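Local coordinates for Lmo1499 protein (PDB 4IIW) that probably acts as a membrane-anchored lytic transglycosylase of the MltG family, cutting nascent peptidoglycan strands internally to end their elongation, at residues I229-T234 / P296-G301; V237-I242 / D302-A307; E173-P178 / S218-L223. All blocks are in the same frame, centred on the assembly; numbering follows the deposited sequence.

In the fold
Read from the N terminus, contact 3 closes first: 39 residues separate its segments, and it returns the start of helix 219-232 to the loop 173-178 ahead of strand 180-181. Contacts 1 and 2 follow, and they cross, the chain running 229-234, 237-242, 296-301, 302-307, so that each loop opens before the other has closed. Contact 3 and contact 1 use the two ends of helix 219-232, with centres about 11 Å apart. Contact 2 joins the next helix, 239-251, to helix 302-309, which begins where contact 1 ends. Direct touches between contacts 1 and 2, such as Glu230 OE1 to Ser304 OG at 2.6 Å, tie the three helices together.

Contact 1 of 3, residues I229-T234 / P296-G301; sequences IEKEAT and PISNSG
Glu230 and Gly301 make the polar centre of this contact: the backbone N of Gly301 points almost straight at Glu230 OE1, 3.1 Å away with an N-H...O angle of 177°. The approach is from above the carboxylate, 59° out of its plane. Two torsions bring the group there. CG lies anti to the backbone N (chi1 -173°), and a bend at chi2 turns the carboxylate toward the loop, where OE1 also comes within 4.0 Å of Ser300 CB. This is the closely packed, buried part. The backbone of Asn299 borders it as well, with its O 3.9 Å from Glu230 CG. OE1 has a second hydrogen-bond partner in Ser304 OG, while OE2 forms a weak, long ion pair with Arg239 and lies near the like-charged Glu115.

Gly301 is the N-cap of helix 302-309, so the carboxylate near the end of helix 219-232 binds a backbone N-H at the start of another helix. That helix start would probably help stabilise negative charge on Glu230, against the opposing effect of the nearby Glu115. Glu232, predicted to be important for catalytic activity, lies two residues further along the chain.

The looser side belongs to the exposed Lys231, which meets the loop through the aliphatic part of its chain. Its CG lies 3.7 Å from Ile297 CD1, the two side chains running at a slant to one another, and its CD is 3.8 Å from Ser298 OG. That hydroxyl is bonded within the loop to Asn299 O at 3.1 Å. Bends at chi2 and chi3 carry the lysine on past these neighbours, and NZ reaches Gly116 O. On the loop side, Asn299 turns its amide to other partners, OD1 taking Tyr117 N and ND2 giving to Leu176 O.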
loop_
_atom_site.group_PDB
_atom_site.type_symbol
_atom_site.label_atom_id
_atom_site.label_comp_id
_atom_site.label_asym_id
_atom_site.label_seq_id
_atom_site.Cartn_x
_atom_site.Cartn_y
_atom_site.Cartn_z
ATOM N N ILE B 229 52.803 -24.035 9.248
ATOM C CA ILE B 229 53.423 -22.728 9.531
ATOM C C ILE B 229 52.477 -21.627 9.064
ATOM O O ILE B 229 52.259 -20.652 9.785
ATOM C CB ILE B 229 54.815 -22.532 8.845
ATOM C CG1 ILE B 229 55.852 -23.529 9.373
ATOM C CG2 ILE B 229 55.356 -21.145 9.097
ATOM C CD1 ILE B 229 57.188 -23.504 8.602
ATOM N N GLU B 230 51.908 -21.799 7.865
ATOM C CA GLU B 230 50.974 -20.810 7.293
ATOM C C GLU B 230 49.765 -20.534 8.202
ATOM O O GLU B 230 49.505 -19.389 8.544
ATOM C CB GLU B 230 50.469 -21.251 5.918
ATOM C CG GLU B 230 49.620 -20.197 5.179
ATOM C CD GLU B 230 50.449 -19.074 4.565
ATOM O OE1 GLU B 230 51.634 -19.310 4.268
ATOM O OE2 GLU B 230 49.909 -17.956 4.347
ATOM N N LYS B 231 49.050 -21.583 8.605
ATOM C CA LYS B 231 47.858 -21.411 9.437
ATOM C C LYS B 231 48.144 -20.889 10.852
ATOM O O LYS B 231 47.226 -20.428 11.519
ATOM C CB LYS B 231 47.043 -22.713 9.538
ATOM C CG LYS B 231 46.531 -23.288 8.220
ATOM C CD LYS B 231 45.748 -22.288 7.384
ATOM C CE LYS B 231 44.510 -21.729 8.089
ATOM N NZ LYS B 231 43.822 -20.688 7.241
ATOM N N GLU B 232 49.394 -20.952 11.310
ATOM C CA GLU B 232 49.745 -20.470 12.664
ATOM C C GLU B 232 50.296 -19.036 12.727
ATOM O O GLU B 232 50.507 -18.509 13.811
ATOM C CB GLU B 232 50.744 -21.424 13.343
ATOM C CG GLU B 232 50.143 -22.725 13.898
ATOM C CD GLU B 232 49.356 -22.534 15.201
ATOM O OE1 GLU B 232 48.756 -21.453 15.399
ATOM O OE2 GLU B 232 49.326 -23.478 16.030
ATOM N N ALA B 233 50.513 -18.401 11.587
ATOM C CA ALA B 233 51.095 -17.073 11.583
ATOM C C ALA B 233 50.084 -15.993 11.287
ATOM O O ALA B 233 49.321 -16.098 10.328
ATOM C CB ALA B 233 52.212 -17.004 10.553
ATOM N N THR B 234 50.065 -14.961 12.122
ATOM C CA THR B 234 49.255 -13.799 11.828
ATOM C C THR B 234 50.100 -13.102 10.746
ATOM O O THR B 234 51.142 -13.640 10.341
ATOM C CB THR B 234 48.979 -12.915 13.075
ATOM O OG1 THR B 234 50.210 -12.420 13.621
ATOM C CG2 THR B 234 48.229 -13.716 14.146
ATOM N N PRO B 296 49.669 -31.833 3.840
ATOM C CA PRO B 296 49.390 -30.439 4.151
ATOM C C PRO B 296 47.937 -30.228 4.515
ATOM O O PRO B 296 47.088 -31.051 4.134
ATOM C CB PRO B 296 49.676 -29.725 2.820
ATOM C CG PRO B 296 50.611 -30.626 2.109
ATOM C CD PRO B 296 50.247 -31.993 2.495
ATOM N N ILE B 297 47.657 -29.129 5.220
ATOM C CA ILE B 297 46.286 -28.766 5.598
ATOM C C ILE B 297 45.785 -27.519 4.845
ATOM O O ILE B 297 44.695 -27.004 5.117
ATOM C CB ILE B 297 46.153 -28.533 7.103
ATOM C CG1 ILE B 297 47.037 -27.362 7.555
ATOM C CG2 ILE B 297 46.503 -29.806 7.842
ATOM C CD1 ILE B 297 46.751 -26.887 9.004
ATOM N N SER B 298 46.596 -27.034 3.907
ATOM C CA SER B 298 46.250 -25.870 3.101
ATOM C C SER B 298 47.408 -25.593 2.161
ATOM O O SER B 298 48.393 -26.316 2.188
ATOM C CB SER B 298 46.042 -24.636 3.985
ATOM O OG SER B 298 47.280 -24.223 4.528
ATOM N N ASN B 299 47.290 -24.557 1.333
ATOM C CA ASN B 299 48.409 -24.137 0.488
ATOM C C ASN B 299 49.218 -23.089 1.272
ATOM O O ASN B 299 48.803 -22.683 2.347
ATOM C CB ASN B 299 47.956 -23.639 -0.888
ATOM C CG ASN B 299 46.989 -22.494 -0.814
ATOM O OD1 ASN B 299 46.757 -21.909 0.254
ATOM N ND2 ASN B 299 46.420 -22.153 -1.955
ATOM N N SER B 300 50.358 -22.665 0.737
ATOM C CA SER B 300 51.261 -21.763 1.451
ATOM C C SER B 300 51.866 -20.688 0.579
ATOM O O SER B 300 52.048 -20.881 -0.618
ATOM C CB SER B 300 52.427 -22.571 2.030
ATOM O OG SER B 300 51.989 -23.595 2.903
ATOM N N GLY B 301 52.190 -19.556 1.209
ATOM C CA GLY B 301 52.843 -18.417 0.546
ATOM C C GLY B 301 54.346 -18.619 0.610
ATOM O O GLY B 301 54.823 -19.485 1.330
#

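Contact 2 of 3, residues V237-I242 / D302-A307; sequences VDRKMI and DSSMEA
The first turns of helices 239-251 and 302-309 meet here, with Arg239 and Lys240 of one set against Ser303, Ser304, Glu306 and Ala307 of the other. The backbones come closest at Lys240 and Ala307, whose CA atoms are 4.5 Å apart. A methyl group makes such an approach possible: Ala307 CB sits 3.4 Å from Arg239 O and 3.8 Å from Arg239 CB.

On one side of this methyl, Arg239 runs along the serines. A chi1 of -69° sends the chain past Ser303, and a bend at chi3 (149°) turns NE to Ser304 OG, 3.1 Å away. That bond is weak, bent to 134° at the hydrogen, and both hydroxyls stand obliquely to the guanidinium. On the other side, Lys240 is extended beyond CG and crosses the side chain of Glu306, forming a long salt bridge of 3.6 Å between NZ and OE2. Asp238 caps helix 239-251, its OD2 accepting from Lys240 N at 3.1 Å from above the carboxylate plane.

The Lys240-Glu306 pair is long and partly exposed, consistent with a loose electrostatic link. Ser304 OG does more: besides taking the weak bond from Arg239 NE it has its stronger partner in Glu230, so one hydroxyl links the two charged side chains.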
loop_
_atom_site.group_PDB
_atom_site.type_symbol
_atom_site.label_atom_id
_atom_site.label_comp_id
_atom_site.label_asym_id
_atom_site.label_seq_id
_atom_site.Cartn_x
_atom_site.Cartn_y
_atom_site.Cartn_z
ATOM N N VAL B 237 53.975 -11.891 11.920
ATOM C CA VAL B 237 54.749 -12.820 12.763
ATOM C C VAL B 237 55.967 -13.404 12.030
ATOM O O VAL B 237 55.954 -13.581 10.793
ATOM C CB VAL B 237 53.870 -13.974 13.337
ATOM C CG1 VAL B 237 54.732 -15.005 14.053
ATOM C CG2 VAL B 237 52.823 -13.413 14.284
ATOM N N ASP B 238 57.020 -13.666 12.809
ATOM C CA ASP B 238 58.245 -14.248 12.294
ATOM C C ASP B 238 58.021 -15.757 12.146
ATOM O O ASP B 238 58.067 -16.521 13.111
ATOM C CB ASP B 238 59.428 -13.938 13.220
ATOM C CG ASP B 238 60.753 -14.492 12.698
ATOM O OD1 ASP B 238 61.785 -14.322 13.393
ATOM O OD2 ASP B 238 60.767 -15.102 11.604
ATOM N N ARG B 239 57.768 -16.158 10.909
ATOM C CA ARG B 239 57.498 -17.534 10.561
ATOM C C ARG B 239 58.705 -18.448 10.708
ATOM O O ARG B 239 58.554 -19.640 10.897
ATOM C CB ARG B 239 56.977 -17.575 9.134
ATOM C CG ARG B 239 55.574 -16.962 8.968
ATOM C CD ARG B 239 55.216 -16.821 7.496
ATOM N NE ARG B 239 53.783 -16.950 7.214
ATOM C CZ ARG B 239 52.927 -15.950 7.001
ATOM N NH1 ARG B 239 53.320 -14.670 7.031
ATOM N NH2 ARG B 239 51.655 -16.248 6.745
ATOM N N LYS B 240 59.903 -17.901 10.619
ATOM C CA LYS B 240 61.096 -18.716 10.788
ATOM C C LYS B 240 61.270 -19.192 12.244
ATOM O O LYS B 240 61.972 -20.171 12.483
ATOM C CB LYS B 240 62.337 -17.979 10.296
ATOM C CG LYS B 240 62.344 -17.782 8.812
ATOM C CD LYS B 240 63.574 -17.037 8.331
ATOM C CE LYS B 240 63.488 -16.773 6.832
ATOM N NZ LYS B 240 64.602 -15.899 6.352
HETATM N N MSE B 241 60.663 -18.483 13.201
HETATM C CA MSE B 241 60.686 -18.898 14.604
HETATM C C MSE B 241 59.614 -19.945 14.800
HETATM O O MSE B 241 59.830 -20.942 15.479
HETATM C CB MSE B 241 60.439 -17.736 15.575
HETATM C CG MSE B 241 61.659 -16.908 15.933
HETATM SE SE MSE B 241 62.995 -17.952 16.886
HETATM C CE MSE B 241 64.240 -16.481 17.230
ATOM N N ILE B 242 58.449 -19.721 14.215
ATOM C CA ILE B 242 57.396 -20.711 14.298
ATOM C C ILE B 242 57.935 -22.030 13.761
ATOM O O ILE B 242 57.754 -23.086 14.372
ATOM C CB ILE B 242 56.167 -20.305 13.498
ATOM C CG1 ILE B 242 55.488 -19.108 14.163
ATOM C CG2 ILE B 242 55.177 -21.466 13.401
ATOM C CD1 ILE B 242 54.332 -18.509 13.330
ATOM N N ASP B 302 55.105 -17.834 -0.144
ATOM C CA ASP B 302 56.558 -17.990 -0.140
ATOM C C ASP B 302 57.127 -17.812 1.245
ATOM O O ASP B 302 58.073 -18.507 1.638
ATOM C CB ASP B 302 57.208 -17.012 -1.099
ATOM C CG ASP B 302 57.069 -17.446 -2.530
ATOM O OD1 ASP B 302 57.598 -18.532 -2.870
ATOM O OD2 ASP B 302 56.452 -16.699 -3.321
ATOM N N SER B 303 56.547 -16.885 1.990
ATOM C CA SER B 303 57.001 -16.629 3.335
ATOM C C SER B 303 57.087 -17.942 4.137
ATOM O O SER B 303 58.125 -18.276 4.702
ATOM C CB SER B 303 56.068 -15.637 4.014
ATOM O OG SER B 303 56.571 -15.307 5.290
ATOM N N SER B 304 55.993 -18.687 4.162
ATOM C CA SER B 304 55.960 -19.956 4.879
ATOM C C SER B 304 56.899 -20.989 4.287
ATOM O O SER B 304 57.535 -21.747 5.025
ATOM C CB SER B 304 54.549 -20.510 4.924
ATOM O OG SER B 304 53.756 -19.715 5.784
HETATM N N MSE B 305 56.993 -21.038 2.966
HETATM C CA MSE B 305 57.888 -21.991 2.335
HETATM C C MSE B 305 59.339 -21.735 2.750
HETATM O O MSE B 305 60.037 -22.682 3.087
HETATM C CB MSE B 305 57.697 -22.004 0.825
HETATM C CG MSE B 305 56.412 -22.700 0.421
HETATM SE SE MSE B 305 56.108 -22.649 -1.478
HETATM C CE MSE B 305 54.354 -23.500 -1.521
ATOM N N GLU B 306 59.786 -20.472 2.731
ATOM C CA GLU B 306 61.136 -20.138 3.208
ATOM C C GLU B 306 61.342 -20.585 4.641
ATOM O O GLU B 306 62.400 -21.096 4.986
ATOM C CB GLU B 306 61.437 -18.634 3.167
ATOM C CG GLU B 306 62.419 -18.167 2.097
ATOM C CD GLU B 306 63.104 -16.851 2.503
ATOM O OE1 GLU B 306 64.198 -16.538 1.973
ATOM O OE2 GLU B 306 62.564 -16.142 3.387
ATOM N N ALA B 307 60.340 -20.356 5.477
ATOM C CA ALA B 307 60.417 -20.739 6.873
ATOM C C ALA B 307 60.647 -22.243 7.027
ATOM O O ALA B 307 61.424 -22.674 7.877
ATOM C CB ALA B 307 59.160 -20.315 7.609
#

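Contact 3 of 3, residues E173-P178 / S218-L223; sequences EGYLYP and SVHKFL
The Tyr175 ring has Leu223 over one face and His220 at its edge. Leu223 CD1 stands 4.0 Å from the ring centroid and 20° off the normal, a CH-pi contact displaced toward the rim, where its nearest atom is Tyr175 CE2 at 3.7 Å. Val219 CG1 approaches the same CE2 obliquely, at 4.3 Å. In the plane of the ring, Tyr175 OH and His220 ND1 are hydrogen-bonded at 2.7 Å. The imidazole is nearly coplanar with the phenol: the planes differ by 14° and the centroids are 5.9 Å apart, so the rings meet rim to rim without stacking.

A chi1 of -167° turns the imidazole of His220 away from its own backbone N and leaves ND1 facing the phenol. The other ring nitrogen, NE2, is hydrogen-bonded to Pro294 O, so partners at both nitrogens fix the rotation of the ring and satisfy its buried polar atoms. Beside the tyrosine, Gly174 passes with its O 4.0 Å from Leu223 CD1; its positive phi leaves no room for a CB beside the carbonyl O of Glu173.

Val219, His220 and Leu223 all belong to the first turns of helix 219-232, whose N-cap is Ser218, with OG accepting from Lys221 N at 2.9 Å. The arrangement is that of an irregular loop docked by one aromatic side chain against the capped N-terminal end of a helix, away from Glu232, predicted to be important for catalytic activity.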
loop_
_atom_site.group_PDB
_atom_site.type_symbol
_atom_site.label_atom_id
_atom_site.label_comp_id
_atom_site.label_asym_id
_atom_site.label_seq_id
_atom_site.Cartn_x
_atom_site.Cartn_y
_atom_site.Cartn_z
ATOM N N GLU B 173 45.557 -31.778 -1.435
ATOM C CA GLU B 173 45.523 -30.714 -0.438
ATOM C C GLU B 173 46.927 -30.138 -0.384
ATOM O O GLU B 173 47.887 -30.868 -0.218
ATOM C CB GLU B 173 45.099 -31.255 0.929
ATOM C CG GLU B 173 44.774 -30.174 1.928
ATOM C CD GLU B 173 43.434 -29.488 1.653
ATOM O OE1 GLU B 173 42.368 -30.125 1.838
ATOM O OE2 GLU B 173 43.446 -28.295 1.291
ATOM N N GLY B 174 47.045 -28.842 -0.593
ATOM C CA GLY B 174 48.338 -28.147 -0.554
ATOM C C GLY B 174 49.054 -27.991 -1.884
ATOM O O GLY B 174 50.015 -27.225 -1.992
ATOM N N TYR B 175 48.581 -28.696 -2.907
ATOM C CA TYR B 175 49.228 -28.674 -4.227
ATOM C C TYR B 175 48.653 -27.682 -5.250
ATOM O O TYR B 175 49.149 -27.575 -6.356
ATOM C CB TYR B 175 49.260 -30.083 -4.792
ATOM C CG TYR B 175 50.212 -30.988 -4.068
ATOM C CD1 TYR B 175 49.834 -31.660 -2.906
ATOM C CD2 TYR B 175 51.495 -31.188 -4.544
ATOM C CE1 TYR B 175 50.725 -32.509 -2.244
ATOM C CE2 TYR B 175 52.390 -32.033 -3.887
ATOM C CZ TYR B 175 52.002 -32.694 -2.747
ATOM O OH TYR B 175 52.916 -33.531 -2.119
ATOM N N LEU B 176 47.622 -26.944 -4.868
ATOM C CA LEU B 176 47.044 -25.902 -5.730
ATOM C C LEU B 176 47.594 -24.548 -5.249
ATOM O O LEU B 176 47.184 -24.027 -4.220
ATOM C CB LEU B 176 45.520 -25.959 -5.673
ATOM C CG LEU B 176 44.888 -27.161 -6.395
ATOM C CD1 LEU B 176 45.509 -28.466 -6.008
ATOM C CD2 LEU B 176 43.390 -27.175 -6.144
ATOM N N TYR B 177 48.522 -23.986 -6.016
ATOM C CA TYR B 177 49.243 -22.768 -5.628
ATOM C C TYR B 177 48.362 -21.530 -5.510
ATOM O O TYR B 177 47.431 -21.347 -6.302
ATOM C CB TYR B 177 50.363 -22.509 -6.656
ATOM C CG TYR B 177 51.444 -21.549 -6.209
ATOM C CD1 TYR B 177 52.447 -21.961 -5.323
ATOM C CD2 TYR B 177 51.495 -20.231 -6.688
ATOM C CE1 TYR B 177 53.450 -21.082 -4.896
ATOM C CE2 TYR B 177 52.517 -19.345 -6.270
ATOM C CZ TYR B 177 53.480 -19.784 -5.378
ATOM O OH TYR B 177 54.468 -18.930 -4.955
ATOM N N PRO B 178 48.648 -20.671 -4.513
ATOM C CA PRO B 178 47.919 -19.431 -4.389
ATOM C C PRO B 178 48.469 -18.371 -5.355
ATOM O O PRO B 178 49.632 -18.026 -5.296
ATOM C CB PRO B 178 48.135 -19.027 -2.930
ATOM C CG PRO B 178 49.367 -19.676 -2.513
ATOM C CD PRO B 178 49.613 -20.850 -3.412
ATOM N N SER B 218 61.233 -34.334 1.056
ATOM C CA SER B 218 60.327 -34.585 -0.056
ATOM C C SER B 218 59.492 -33.342 -0.272
ATOM O O SER B 218 59.345 -32.528 0.641
ATOM C CB SER B 218 59.406 -35.752 0.266
ATOM O OG SER B 218 58.551 -35.418 1.351
ATOM N N VAL B 219 58.958 -33.171 -1.474
ATOM C CA VAL B 219 58.083 -32.036 -1.728
ATOM C C VAL B 219 56.889 -32.137 -0.775
ATOM O O VAL B 219 56.410 -31.132 -0.238
ATOM C CB VAL B 219 57.587 -31.979 -3.192
ATOM C CG1 VAL B 219 56.527 -30.902 -3.346
ATOM C CG2 VAL B 219 58.768 -31.732 -4.181
ATOM N N HIS B 220 56.442 -33.360 -0.514
ATOM C CA HIS B 220 55.275 -33.561 0.334
ATOM C C HIS B 220 55.493 -33.129 1.785
ATOM O O HIS B 220 54.632 -32.459 2.362
ATOM C CB HIS B 220 54.804 -35.007 0.252
ATOM C CG HIS B 220 53.448 -35.232 0.843
ATOM N ND1 HIS B 220 52.297 -34.718 0.277
ATOM C CD2 HIS B 220 53.052 -35.947 1.923
ATOM C CE1 HIS B 220 51.254 -35.094 0.994
ATOM N NE2 HIS B 220 51.683 -35.853 1.989
ATOM N N LYS B 221 56.617 -33.507 2.392
ATOM C CA LYS B 221 56.877 -33.049 3.779
ATOM C C LYS B 221 57.119 -31.542 3.784
ATOM O O LYS B 221 56.711 -30.845 4.694
ATOM C CB LYS B 221 58.018 -33.832 4.465
ATOM C CG LYS B 221 57.597 -35.272 4.788
ATOM C CD LYS B 221 58.618 -36.046 5.583
ATOM C CE LYS B 221 58.047 -37.413 5.973
ATOM N NZ LYS B 221 59.045 -38.310 6.648
ATOM N N PHE B 222 57.749 -31.050 2.735
ATOM C CA PHE B 222 57.981 -29.620 2.569
ATOM C C PHE B 222 56.688 -28.830 2.615
ATOM O O PHE B 222 56.566 -27.878 3.366
ATOM C CB PHE B 222 58.684 -29.375 1.232
ATOM C CG PHE B 222 58.776 -27.928 0.835
ATOM C CD1 PHE B 222 59.345 -26.994 1.682
ATOM C CD2 PHE B 222 58.381 -27.523 -0.438
ATOM C CE1 PHE B 222 59.470 -25.668 1.300
ATOM C CE2 PHE B 222 58.508 -26.208 -0.834
ATOM C CZ PHE B 222 59.053 -25.271 0.041
ATOM N N LEU B 223 55.720 -29.236 1.810
ATOM C CA LEU B 223 54.446 -28.532 1.775
ATOM C C LEU B 223 53.644 -28.752 3.042
ATOM O O LEU B 223 52.820 -27.910 3.402
ATOM C CB LEU B 223 53.634 -28.918 0.532
ATOM C CG LEU B 223 54.323 -28.523 -0.782
ATOM C CD1 LEU B 223 53.548 -29.061 -1.971
ATOM C CD2 LEU B 223 54.459 -27.019 -0.850
#